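Local structure of methyl-coenzyme M reductase subunit beta (Methanosarcina barkeri, 1E6Y) at residues M36-S41 against Q172-I177; R40-N45 against S125-G130; S107-S112 against D414-I419; S187-M192 against S217-M222. The protein forms part of methyl-coenzyme M reductase, which cleaves methyl-coenzyme M with coenzyme B to release methane in the last step of methanogenesis. All coordinates share one frame; numbering follows the deposited sequence.

Contacts 1, 2 and 3 form one cluster, with centres 8 to 10 Å apart. Contacts 1 and 2 share R40 and S41, where helix 29-40 runs into strand 41-45. Strand 41-45 lies next to strand 107-111 of contact 3 in the same antiparallel sheet. Contact 2 brings helix 125-141 to this sheet. Contact 3 brings helix 405-416 and so joins the N-terminal and C-terminal domains. Along the chain its segments alternate with those of contacts 1 and 2, and contact 4 falls between its two segments. Contact 4 joins 187-192 to helix 204-221. Its centre is 12 Å from that of contact 1, and the two touch across the domains through I174, L175 and S176.

Contact 1. Residues M36-S41 against Q172-I177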
loop_
_atom_site.group_PDB
_atom_site.type_symbol
_atom_site.label_atom_id
_atom_site.label_comp_id
_atom_site.label_asym_id
_atom_site.label_seq_id
_atom_site.Cartn_x
_atom_site.Cartn_y
_atom_site.Cartn_z
ATOM N N MET E 36 26.053 8.164 -10.683
ATOM C CA MET E 36 25.510 9.359 -11.329
ATOM C C MET E 36 24.916 9.054 -12.705
ATOM O O MET E 36 23.815 9.506 -13.023
ATOM C CB MET E 36 26.594 10.431 -11.459
ATOM C CG MET E 36 26.166 11.657 -12.250
ATOM S SD MET E 36 24.718 12.505 -11.570
ATOM C CE MET E 36 25.448 13.321 -10.152
ATOM N N ASP E 37 25.636 8.283 -13.514
ATOM C CA ASP E 37 25.156 7.919 -14.843
ATOM C C ASP E 37 23.926 7.022 -14.775
ATOM O O ASP E 37 23.023 7.135 -15.601
ATOM C CB ASP E 37 26.263 7.226 -15.641
ATOM C CG ASP E 37 27.319 8.199 -16.143
ATOM O OD1 ASP E 37 27.171 9.424 -15.939
ATOM O OD2 ASP E 37 28.317 7.731 -16.733
ATOM N N THR E 38 23.885 6.156 -13.767
ATOM C CA THR E 38 22.723 5.307 -13.529
ATOM C C THR E 38 21.522 6.150 -13.107
ATOM O O THR E 38 20.408 5.942 -13.588
ATOM C CB THR E 38 23.022 4.261 -12.438
ATOM O OG1 THR E 38 24.126 3.448 -12.855
ATOM C CG2 THR E 38 21.813 3.369 -12.196
ATOM N N LYS E 39 21.766 7.140 -12.253
ATOM C CA LYS E 39 20.703 8.025 -11.794
ATOM C C LYS E 39 20.157 8.902 -12.920
ATOM O O LYS E 39 18.944 9.066 -13.044
ATOM C CB LYS E 39 21.198 8.913 -10.649
ATOM C CG LYS E 39 21.447 8.169 -9.343
ATOM C CD LYS E 39 22.003 9.097 -8.274
ATOM C CE LYS E 39 20.960 10.097 -7.800
ATOM N NZ LYS E 39 21.476 10.942 -6.687
ATOM N N ARG E 40 21.042 9.434 -13.762
ATOM C CA ARG E 40 20.624 10.495 -14.687
ATOM C C ARG E 40 20.202 9.991 -16.044
ATOM O O ARG E 40 19.796 10.784 -16.910
ATOM C CB ARG E 40 21.785 11.498 -14.833
ATOM C CG ARG E 40 22.897 11.007 -15.752
ATOM C CD ARG E 40 24.125 11.907 -15.629
ATOM N NE ARG E 40 25.232 11.539 -16.487
ATOM C CZ ARG E 40 25.597 12.039 -17.661
ATOM N NH1 ARG E 40 24.931 13.040 -18.236
ATOM N NH2 ARG E 40 26.670 11.558 -18.298
ATOM N N SER E 41 20.230 8.678 -16.253
ATOM C CA SER E 41 19.985 8.123 -17.588
ATOM C C SER E 41 18.733 7.256 -17.692
ATOM O O SER E 41 18.430 6.473 -16.793
ATOM C CB SER E 41 21.190 7.308 -18.054
ATOM O OG SER E 41 22.378 8.075 -18.011
ATOM N N GLN E 172 12.221 3.607 -19.638
ATOM C CA GLN E 172 12.751 2.762 -18.567
ATOM C C GLN E 172 14.151 3.225 -18.202
ATOM O O GLN E 172 14.925 3.622 -19.072
ATOM C CB GLN E 172 12.867 1.301 -19.006
ATOM C CG GLN E 172 11.613 0.639 -19.529
ATOM C CD GLN E 172 11.895 -0.778 -20.009
ATOM O OE1 GLN E 172 12.888 -1.393 -19.609
ATOM N NE2 GLN E 172 11.052 -1.283 -20.909
ATOM N N GLY E 173 14.527 2.992 -16.951
ATOM C CA GLY E 173 15.913 3.142 -16.556
ATOM C C GLY E 173 16.422 1.866 -15.912
ATOM O O GLY E 173 15.721 0.853 -15.886
ATOM N N ILE E 174 17.644 1.914 -15.395
ATOM C CA ILE E 174 18.224 0.791 -14.670
ATOM C C ILE E 174 17.568 0.628 -13.296
ATOM O O ILE E 174 17.394 -0.491 -12.812
ATOM C CB ILE E 174 19.754 0.981 -14.510
ATOM C CG1 ILE E 174 20.416 0.970 -15.891
ATOM C CG2 ILE E 174 20.347 -0.115 -13.638
ATOM C CD1 ILE E 174 21.861 1.388 -15.883
ATOM N N LEU E 175 17.140 1.744 -12.710
ATOM C CA LEU E 175 16.503 1.738 -11.395
ATOM C C LEU E 175 14.984 1.620 -11.520
ATOM O O LEU E 175 14.441 1.580 -12.624
ATOM C CB LEU E 175 16.861 3.017 -10.630
ATOM C CG LEU E 175 18.352 3.334 -10.493
ATOM C CD1 LEU E 175 18.544 4.735 -9.932
ATOM C CD2 LEU E 175 19.011 2.298 -9.598
ATOM N N SER E 176 14.307 1.530 -10.380
ATOM C CA SER E 176 12.850 1.464 -10.352
ATOM C C SER E 176 12.301 2.858 -10.034
ATOM O O SER E 176 12.834 3.858 -10.514
ATOM C CB SER E 176 12.405 0.451 -9.293
ATOM O OG SER E 176 11.027 0.150 -9.411
ATOM N N ILE E 177 11.191 2.919 -9.302
ATOM C CA ILE E 177 10.747 4.174 -8.698
ATOM C C ILE E 177 10.962 4.098 -7.186
ATOM O O ILE E 177 10.995 3.008 -6.615
ATOM C CB ILE E 177 9.251 4.475 -9.012
ATOM C CG1 ILE E 177 8.339 3.415 -8.387
ATOM C CG2 ILE E 177 9.038 4.544 -10.518
ATOM C CD1 ILE E 177 6.862 3.768 -8.452
HETATM O O HOH W 1 19.330 4.234 -15.521
#
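T38, near the C-terminal end of helix 29-40, packs on I174 and L175 in a buried helix-to-loop contact. The loop follows strand 171-172, the last strand of the ferredoxin-like sheet in the N-terminal domain. Helix 29-40 leads directly into strand 41-45, the neighbour of 171-172, so the contact sits where both strands meet their connections. The methyl CG2 of T38 does most of the touching. It lies anti to the backbone N and points across both partners at about a right angle. T38 CG2 is 3.9 Å from I174 CB. It is equally close to L175, with T38 CG2 3.9 Å from L175 CG. The other branch of T38, OG1, turns back to I34 O of its own helix and also bonds Y214 OH.

No direct hydrogen bond crosses the contact, but a water does the work. The water donates to T38 O at 2.8 Å. The second donation of the water goes to S41 O at 2.7 Å. The water also accepts from I174 N at 2.9 Å. It thus satisfies the carbonyls of T38 in the helix and S41 in the strand and an amide of the loop. K39 meets L175 through its CA, and sends NZ to G120 O of the second subunit.

The turn into the strand is braced from within. S41 OG donates to D37 O at 2.7 Å, in the carbonyl plane and on a lone pair. R40 grips D37 side-on: NE, 2.9 Å from D37 OD1, and NH2 both reach that one oxygen from the same face of the carboxylate.

Contact 2. Residues R40-N45 against S125-G130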
loop_
_atom_site.group_PDB
_atom_site.type_symbol
_atom_site.label_atom_id
_atom_site.label_comp_id
_atom_site.label_asym_id
_atom_site.label_seq_id
_atom_site.Cartn_x
_atom_site.Cartn_y
_atom_site.Cartn_z
ATOM N N ARG E 40 21.042 9.434 -13.762
ATOM C CA ARG E 40 20.624 10.495 -14.687
ATOM C C ARG E 40 20.202 9.991 -16.044
ATOM O O ARG E 40 19.796 10.784 -16.910
ATOM C CB ARG E 40 21.785 11.498 -14.833
ATOM C CG ARG E 40 22.897 11.007 -15.752
ATOM C CD ARG E 40 24.125 11.907 -15.629
ATOM N NE ARG E 40 25.232 11.539 -16.487
ATOM C CZ ARG E 40 25.597 12.039 -17.661
ATOM N NH1 ARG E 40 24.931 13.040 -18.236
ATOM N NH2 ARG E 40 26.670 11.558 -18.298
ATOM N N SER E 41 20.230 8.678 -16.253
ATOM C CA SER E 41 19.985 8.123 -17.588
ATOM C C SER E 41 18.733 7.256 -17.692
ATOM O O SER E 41 18.430 6.473 -16.793
ATOM C CB SER E 41 21.190 7.308 -18.054
ATOM O OG SER E 41 22.378 8.075 -18.011
ATOM N N VAL E 42 18.016 7.396 -18.806
ATOM C CA VAL E 42 16.910 6.502 -19.139
ATOM C C VAL E 42 16.947 6.084 -20.607
ATOM O O VAL E 42 17.614 6.711 -21.428
ATOM C CB VAL E 42 15.521 7.145 -18.852
ATOM C CG1 VAL E 42 15.377 7.449 -17.371
ATOM C CG2 VAL E 42 15.324 8.409 -19.697
ATOM N N ALA E 43 16.262 4.987 -20.911
ATOM C CA ALA E 43 16.062 4.537 -22.280
ATOM C C ALA E 43 14.633 4.851 -22.699
ATOM O O ALA E 43 13.706 4.761 -21.892
ATOM C CB ALA E 43 16.315 3.038 -22.379
ATOM N N VAL E 44 14.465 5.253 -23.952
ATOM C CA VAL E 44 13.136 5.481 -24.509
ATOM C C VAL E 44 12.958 4.621 -25.752
ATOM O O VAL E 44 13.830 4.582 -26.618
ATOM C CB VAL E 44 12.922 6.970 -24.881
ATOM C CG1 VAL E 44 11.565 7.161 -25.549
ATOM C CG2 VAL E 44 13.016 7.832 -23.638
ATOM N N ASN E 45 11.857 3.881 -25.796
ATOM C CA ASN E 45 11.569 3.001 -26.917
ATOM C C ASN E 45 10.750 3.750 -27.970
ATOM O O ASN E 45 9.524 3.837 -27.874
ATOM C CB ASN E 45 10.810 1.765 -26.421
ATOM C CG ASN E 45 10.689 0.687 -27.480
ATOM O OD1 ASN E 45 10.948 0.922 -28.660
ATOM N ND2 ASN E 45 10.275 -0.504 -27.063
ATOM N N SER E 125 14.042 12.553 -11.982
ATOM C CA SER E 125 14.119 13.622 -12.979
ATOM C C SER E 125 14.591 13.112 -14.342
ATOM O O SER E 125 14.153 13.615 -15.373
ATOM C CB SER E 125 15.026 14.766 -12.502
ATOM O OG SER E 125 16.378 14.357 -12.398
ATOM N N ALA E 126 15.421 12.069 -14.349
ATOM C CA ALA E 126 15.867 11.464 -15.609
ATOM C C ALA E 126 14.684 10.920 -16.413
ATOM O O ALA E 126 14.636 11.062 -17.639
ATOM C CB ALA E 126 16.866 10.349 -15.335
ATOM N N THR E 127 13.726 10.316 -15.710
ATOM C CA THR E 127 12.543 9.744 -16.338
ATOM C C THR E 127 11.540 10.821 -16.737
ATOM O O THR E 127 11.052 10.833 -17.863
ATOM C CB THR E 127 11.852 8.733 -15.401
ATOM O OG1 THR E 127 12.731 7.625 -15.170
ATOM C CG2 THR E 127 10.558 8.217 -16.017
ATOM N N THR E 128 11.231 11.720 -15.809
ATOM C CA THR E 128 10.195 12.719 -16.046
ATOM C C THR E 128 10.619 13.753 -17.086
ATOM O O THR E 128 9.840 14.097 -17.971
ATOM C CB THR E 128 9.796 13.437 -14.744
ATOM O OG1 THR E 128 10.948 14.054 -14.161
ATOM C CG2 THR E 128 9.197 12.449 -13.755
ATOM N N VAL E 129 11.866 14.212 -17.002
ATOM C CA VAL E 129 12.404 15.150 -17.987
ATOM C C VAL E 129 12.603 14.464 -19.340
ATOM O O VAL E 129 12.239 15.017 -20.377
ATOM C CB VAL E 129 13.751 15.757 -17.518
ATOM C CG1 VAL E 129 14.341 16.638 -18.612
ATOM C CG2 VAL E 129 13.542 16.576 -16.250
ATOM N N GLY E 130 13.135 13.243 -19.321
ATOM C CA GLY E 130 13.256 12.471 -20.549
ATOM C C GLY E 130 11.922 12.274 -21.251
ATOM O O GLY E 130 11.785 12.575 -22.440
#
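V42 and A126 meet at the tight centre of this contact, where the packing involves backbone as well as side chains. The methyl of A126 sits against the backbone of R40, with A126 CB 3.4 Å from R40 O. V42 splays its two methyls over the helix. Its chi1 of -62° sets CG1 beside the backbone N and leaves CG2 between the N and the carbonyl carbon. V42 CG2 comes within 3.4 Å of A126 O. That oxygen is already taken by the amide of G130. V42 CG1 lies 3.8 Å from A126 CB and 3.4 Å from T127 OG1.

This is one helix-on-sheet face of a ferredoxin-like fold. Strand 41-45 is a central strand, and helix 125-141 crosses it at -42° with the axes 7.4 Å apart. With an alanine in place of V42, the methyl packed on A126 CB is gone, and a gap would probably open between strand and helix. G130 faces CG2 as bare backbone; a beta carbon there would be tight against it.

The looser side lies beyond V42. V44 touches nothing in 125-130 and packs on I110 and V171 instead. T127, by V42 CG1, is partly exposed and leans on V171.

Contact 3. Residues S107-S112 against D414-I419; sequences SLLIQS and DVFGAI
The face of the sheet, at its inner strand 107-111, meets helix 405-416 near its C-terminal end: L109 packs against V415. The centre is apolar: one leucine methyl, one valine methyl and the F416 ring. L109 CD1 is 3.5 Å from V415 CG1. V415 CG1 is also 3.6 Å from L109 CB, so it rests along the base of the leucine as well as its tip. L109 CG lies anti to the backbone N (chi1 171°), which carries CD1 on to the F416 ring. There L109 CD1 stands 3.8 Å from F416 CE2, at a slant to the ring. V415 CG1 also covers one face of that ring, off toward the rim.

Strand 107-111 belongs to the ferredoxin-like sheet of the N-terminal domain. L108 and I110 face helix 78-89, while S107, L109 and Q111 turn to the opposite face, where the C-terminal part of the chain is laid. An alanine at L109 would probably leave V415 CG1 and the F416 ring without their shared methyl partner and open a gap between strand 107-111 and helix 405-416.

On either side of L109, polar atoms lie against methyl groups. S107 OG lies 3.7 Å from V415 CG2, and this buried hydroxyl has no hydrogen-bond partner in the model. Q111 and I419 slide past each other in opposite directions, with Q111 NE2 4.0 Å from I419 CD1. The amide of Q111 is held on both ends, by N98 through OE1 and by S41 OG through NE2. I419 is brought round by a type I turn, in which I419 N donates to F416 O at 3.3 Å.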
loop_
_atom_site.group_PDB
_atom_site.type_symbol
_atom_site.label_atom_id
_atom_site.label_comp_id
_atom_site.label_asym_id
_atom_site.label_seq_id
_atom_site.Cartn_x
_atom_site.Cartn_y
_atom_site.Cartn_z
ATOM N N SER E 107 15.367 3.199 -30.516
ATOM C CA SER E 107 15.399 3.676 -29.136
ATOM C C SER E 107 16.424 4.785 -28.922
ATOM O O SER E 107 17.281 5.023 -29.775
ATOM C CB SER E 107 15.683 2.514 -28.180
ATOM O OG SER E 107 16.985 1.994 -28.373
ATOM N N LEU E 108 16.286 5.500 -27.807
ATOM C CA LEU E 108 17.219 6.562 -27.435
ATOM C C LEU E 108 17.820 6.298 -26.061
ATOM O O LEU E 108 17.145 5.787 -25.168
ATOM C CB LEU E 108 16.511 7.923 -27.394
ATOM C CG LEU E 108 15.893 8.508 -28.663
ATOM C CD1 LEU E 108 15.179 9.808 -28.314
ATOM C CD2 LEU E 108 16.966 8.749 -29.718
ATOM N N LEU E 109 19.085 6.671 -25.896
ATOM C CA LEU E 109 19.661 6.895 -24.576
ATOM C C LEU E 109 19.510 8.375 -24.247
ATOM O O LEU E 109 19.935 9.233 -25.023
ATOM C CB LEU E 109 21.147 6.515 -24.565
ATOM C CG LEU E 109 21.973 6.891 -23.328
ATOM C CD1 LEU E 109 21.492 6.115 -22.106
ATOM C CD2 LEU E 109 23.444 6.608 -23.595
ATOM N N ILE E 110 18.821 8.674 -23.152
ATOM C CA ILE E 110 18.709 10.051 -22.683
ATOM C C ILE E 110 19.407 10.190 -21.343
ATOM O O ILE E 110 18.942 9.659 -20.332
ATOM C CB ILE E 110 17.235 10.492 -22.526
ATOM C CG1 ILE E 110 16.479 10.293 -23.842
ATOM C CG2 ILE E 110 17.171 11.964 -22.102
ATOM C CD1 ILE E 110 15.022 10.677 -23.766
ATOM N N GLN E 111 20.568 10.833 -21.357
ATOM C CA GLN E 111 21.293 11.134 -20.131
ATOM C C GLN E 111 21.115 12.605 -19.790
ATOM O O GLN E 111 21.561 13.482 -20.534
ATOM C CB GLN E 111 22.780 10.809 -20.294
ATOM C CG GLN E 111 23.041 9.429 -20.869
ATOM C CD GLN E 111 24.480 8.997 -20.718
ATOM O OE1 GLN E 111 25.340 9.379 -21.509
ATOM N NE2 GLN E 111 24.750 8.184 -19.703
ATOM N N SER E 112 20.355 12.866 -18.730
ATOM C CA SER E 112 20.193 14.218 -18.211
ATOM C C SER E 112 21.546 14.747 -17.754
ATOM O O SER E 112 22.415 13.975 -17.341
ATOM C CB SER E 112 19.219 14.218 -17.028
ATOM O OG SER E 112 17.876 14.139 -17.471
ATOM N N ASP E 414 20.683 -2.934 -24.735
ATOM C CA ASP E 414 20.913 -2.197 -25.976
ATOM C C ASP E 414 21.336 -0.753 -25.708
ATOM O O ASP E 414 22.265 -0.242 -26.339
ATOM C CB ASP E 414 19.643 -2.200 -26.839
ATOM C CG ASP E 414 19.285 -3.585 -27.363
ATOM O OD1 ASP E 414 20.193 -4.433 -27.520
ATOM O OD2 ASP E 414 18.088 -3.821 -27.631
ATOM N N VAL E 415 20.704 -0.131 -24.718
ATOM C CA VAL E 415 20.889 1.291 -24.461
ATOM C C VAL E 415 22.038 1.590 -23.495
ATOM O O VAL E 415 22.727 2.597 -23.652
ATOM C CB VAL E 415 19.574 1.926 -23.938
ATOM C CG1 VAL E 415 19.807 3.357 -23.497
ATOM C CG2 VAL E 415 18.511 1.884 -25.028
ATOM N N PHE E 416 22.278 0.698 -22.537
ATOM C CA PHE E 416 23.263 0.949 -21.483
ATOM C C PHE E 416 24.513 0.080 -21.591
ATOM O O PHE E 416 25.532 0.370 -20.961
ATOM C CB PHE E 416 22.626 0.748 -20.103
ATOM C CG PHE E 416 21.597 1.784 -19.754
ATOM C CD1 PHE E 416 20.240 1.523 -19.924
ATOM C CD2 PHE E 416 21.986 3.029 -19.269
ATOM C CE1 PHE E 416 19.283 2.491 -19.620
ATOM C CE2 PHE E 416 21.038 4.001 -18.960
ATOM C CZ PHE E 416 19.683 3.731 -19.136
ATOM N N GLY E 417 24.439 -0.975 -22.399
ATOM C CA GLY E 417 25.531 -1.932 -22.478
ATOM C C GLY E 417 26.779 -1.432 -23.185
ATOM O O GLY E 417 27.819 -2.093 -23.153
ATOM N N ALA E 418 26.681 -0.268 -23.819
ATOM C CA ALA E 418 27.801 0.296 -24.565
ATOM C C ALA E 418 28.518 1.394 -23.785
ATOM O O ALA E 418 29.464 1.999 -24.289
ATOM C CB ALA E 418 27.321 0.832 -25.911
ATOM N N ILE E 419 28.055 1.658 -22.566
ATOM C CA ILE E 419 28.734 2.589 -21.668
ATOM C C ILE E 419 29.957 1.912 -21.038
ATOM O O ILE E 419 29.829 0.905 -20.337
ATOM C CB ILE E 419 27.787 3.081 -20.545
ATOM C CG1 ILE E 419 26.607 3.843 -21.151
ATOM C CG2 ILE E 419 28.544 3.970 -19.565
ATOM C CD1 ILE E 419 25.606 4.329 -20.129
#

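Contact 4. Residues S187-M192 against S217-M222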
loop_
_atom_site.group_PDB
_atom_site.type_symbol
_atom_site.label_atom_id
_atom_site.label_comp_id
_atom_site.label_asym_id
_atom_site.label_seq_id
_atom_site.Cartn_x
_atom_site.Cartn_y
_atom_site.Cartn_z
ATOM N N SER E 187 17.349 2.206 -2.919
ATOM C CA SER E 187 17.103 2.517 -4.329
ATOM C C SER E 187 18.090 1.845 -5.286
ATOM O O SER E 187 17.685 1.275 -6.299
ATOM C CB SER E 187 17.119 4.028 -4.550
ATOM O OG SER E 187 16.015 4.646 -3.912
ATOM N N LEU E 188 19.375 1.872 -4.938
ATOM C CA LEU E 188 20.410 1.263 -5.774
ATOM C C LEU E 188 20.408 -0.261 -5.666
ATOM O O LEU E 188 21.095 -0.945 -6.427
ATOM C CB LEU E 188 21.794 1.814 -5.403
ATOM C CG LEU E 188 21.978 3.323 -5.594
ATOM C CD1 LEU E 188 23.337 3.763 -5.074
ATOM C CD2 LEU E 188 21.819 3.675 -7.065
ATOM N N ARG E 189 19.634 -0.791 -4.722
ATOM C CA ARG E 189 19.453 -2.238 -4.622
ATOM C C ARG E 189 18.304 -2.735 -5.464
ATOM O O ARG E 189 18.213 -3.936 -5.737
ATOM C CB ARG E 189 19.281 -2.627 -3.155
ATOM C CG ARG E 189 20.420 -2.127 -2.273
ATOM C CD ARG E 189 20.472 -2.825 -0.924
ATOM N NE ARG E 189 20.869 -4.231 -1.112
ATOM C CZ ARG E 189 20.828 -5.076 -0.063
ATOM N NH1 ARG E 189 21.229 -6.319 -0.326
ATOM N NH2 ARG E 189 20.421 -4.658 1.117
ATOM N N ASN E 190 17.457 -1.832 -5.949
ATOM C CA ASN E 190 16.348 -2.254 -6.797
ATOM C C ASN E 190 16.723 -2.283 -8.281
ATOM O O ASN E 190 16.189 -1.519 -9.088
ATOM C CB ASN E 190 15.126 -1.357 -6.577
ATOM C CG ASN E 190 13.830 -2.046 -6.963
ATOM O OD1 ASN E 190 13.840 -3.160 -7.488
ATOM N ND2 ASN E 190 12.703 -1.404 -6.667
ATOM N N ILE E 191 17.632 -3.192 -8.631
ATOM C CA ILE E 191 18.067 -3.374 -10.014
ATOM C C ILE E 191 18.064 -4.868 -10.317
ATOM O O ILE E 191 18.856 -5.618 -9.746
ATOM C CB ILE E 191 19.506 -2.826 -10.228
ATOM C CG1 ILE E 191 19.574 -1.351 -9.826
ATOM C CG2 ILE E 191 19.927 -3.005 -11.683
ATOM C CD1 ILE E 191 20.979 -0.816 -9.699
ATOM N N MET E 192 17.166 -5.308 -11.195
ATOM C CA MET E 192 17.008 -6.740 -11.429
ATOM C C MET E 192 18.256 -7.332 -12.078
ATOM O O MET E 192 18.969 -6.649 -12.820
ATOM C CB MET E 192 15.752 -7.029 -12.268
ATOM C CG MET E 192 15.959 -7.055 -13.770
ATOM S SD MET E 192 14.395 -7.186 -14.675
ATOM C CE MET E 192 13.767 -8.760 -14.089
ATOM N N SER E 217 27.018 0.181 -2.736
ATOM C CA SER E 217 26.546 1.564 -2.725
ATOM C C SER E 217 25.221 1.659 -1.976
ATOM O O SER E 217 24.996 2.599 -1.211
ATOM C CB SER E 217 26.378 2.088 -4.152
ATOM O OG SER E 217 27.635 2.223 -4.792
ATOM N N GLY E 218 24.395 0.625 -2.125
ATOM C CA GLY E 218 23.170 0.517 -1.353
ATOM C C GLY E 218 23.429 0.321 0.132
ATOM O O GLY E 218 22.887 1.059 0.952
ATOM N N ILE E 219 24.288 -0.638 0.478
ATOM C CA ILE E 219 24.639 -0.889 1.878
ATOM C C ILE E 219 25.191 0.375 2.542
ATOM O O ILE E 219 24.818 0.700 3.669
ATOM C CB ILE E 219 25.684 -2.030 2.009
ATOM C CG1 ILE E 219 25.151 -3.313 1.361
ATOM C CG2 ILE E 219 26.014 -2.278 3.478
ATOM C CD1 ILE E 219 23.832 -3.807 1.939
ATOM N N PHE E 220 25.979 1.144 1.799
ATOM C CA PHE E 220 26.504 2.405 2.306
ATOM C C PHE E 220 25.389 3.424 2.541
ATOM O O PHE E 220 25.364 4.096 3.572
ATOM C CB PHE E 220 27.549 2.979 1.345
ATOM C CG PHE E 220 28.952 2.517 1.632
ATOM C CD1 PHE E 220 29.319 1.191 1.428
ATOM C CD2 PHE E 220 29.902 3.404 2.129
ATOM C CE1 PHE E 220 30.611 0.754 1.715
ATOM C CE2 PHE E 220 31.196 2.978 2.418
ATOM C CZ PHE E 220 31.551 1.652 2.212
ATOM N N GLU E 221 24.443 3.509 1.611
ATOM C CA GLU E 221 23.332 4.446 1.761
ATOM C C GLU E 221 22.351 3.993 2.848
ATOM O O GLU E 221 21.660 4.819 3.450
ATOM C CB GLU E 221 22.601 4.637 0.428
ATOM C CG GLU E 221 21.718 5.882 0.406
ATOM C CD GLU E 221 21.107 6.185 -0.951
ATOM O OE1 GLU E 221 21.239 5.364 -1.885
ATOM O OE2 GLU E 221 20.487 7.259 -1.079
ATOM N N MET E 222 22.344 2.690 3.133
ATOM C CA MET E 222 21.552 2.119 4.228
ATOM C C MET E 222 22.164 2.408 5.599
ATOM O O MET E 222 21.566 2.095 6.629
ATOM C CB MET E 222 21.439 0.599 4.068
ATOM C CG MET E 222 20.525 0.129 2.956
ATOM S SD MET E 222 20.849 -1.586 2.529
ATOM C CE MET E 222 20.645 -2.396 4.133
HETATM O O HOH W 2 20.785 2.683 -2.511
#
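The guanidinium of R189 carries I219 CD1 over one face, 3.6 Å above the plane and set toward the rim. The sulfur of M222 comes to the same group at a slant, with SD 3.4 Å from R189 NH2. The charge is met by E215, which forms a salt bridge with NH1, and the carbonyl of S382 also takes NH1. The arginine chain bends at chi3 (69°) and its shaft crosses M222 at about a right angle. Higher up, R189 CG passes 3.9 Å from G218 CA. A beta carbon on G218 would fall 2.4 Å from R189 CG, so the bare backbone lets the shaft come this close.

The second flat group, the E221 carboxylate, lies by L188. L188 CD1 touches it only weakly and rests mainly on S217, with L188 CD1 3.6 Å from S217 CB. E221 is otherwise tied to the second subunit, where the amides of A121 and D122 bind its two oxygens. A water completes this end: it donates to E221 OE1 at 2.8 Å. The same water accepts from L188 N at 2.9 Å. The carboxylate therefore has three N-H or O-H donors, two of them from the neighbouring copy, which is consistent with a charged state.

No direct hydrogen bond joins the two segments; the water links them. An inverse gamma turn centred on N190 follows the short 3-10 turn 187-189, and L188 and E221 reach the second subunit. The arrangement is a 3-10 turn packed on the last turns of helix 204-221, where G218 lets the arginine approach, in the mostly helical C-terminal domain.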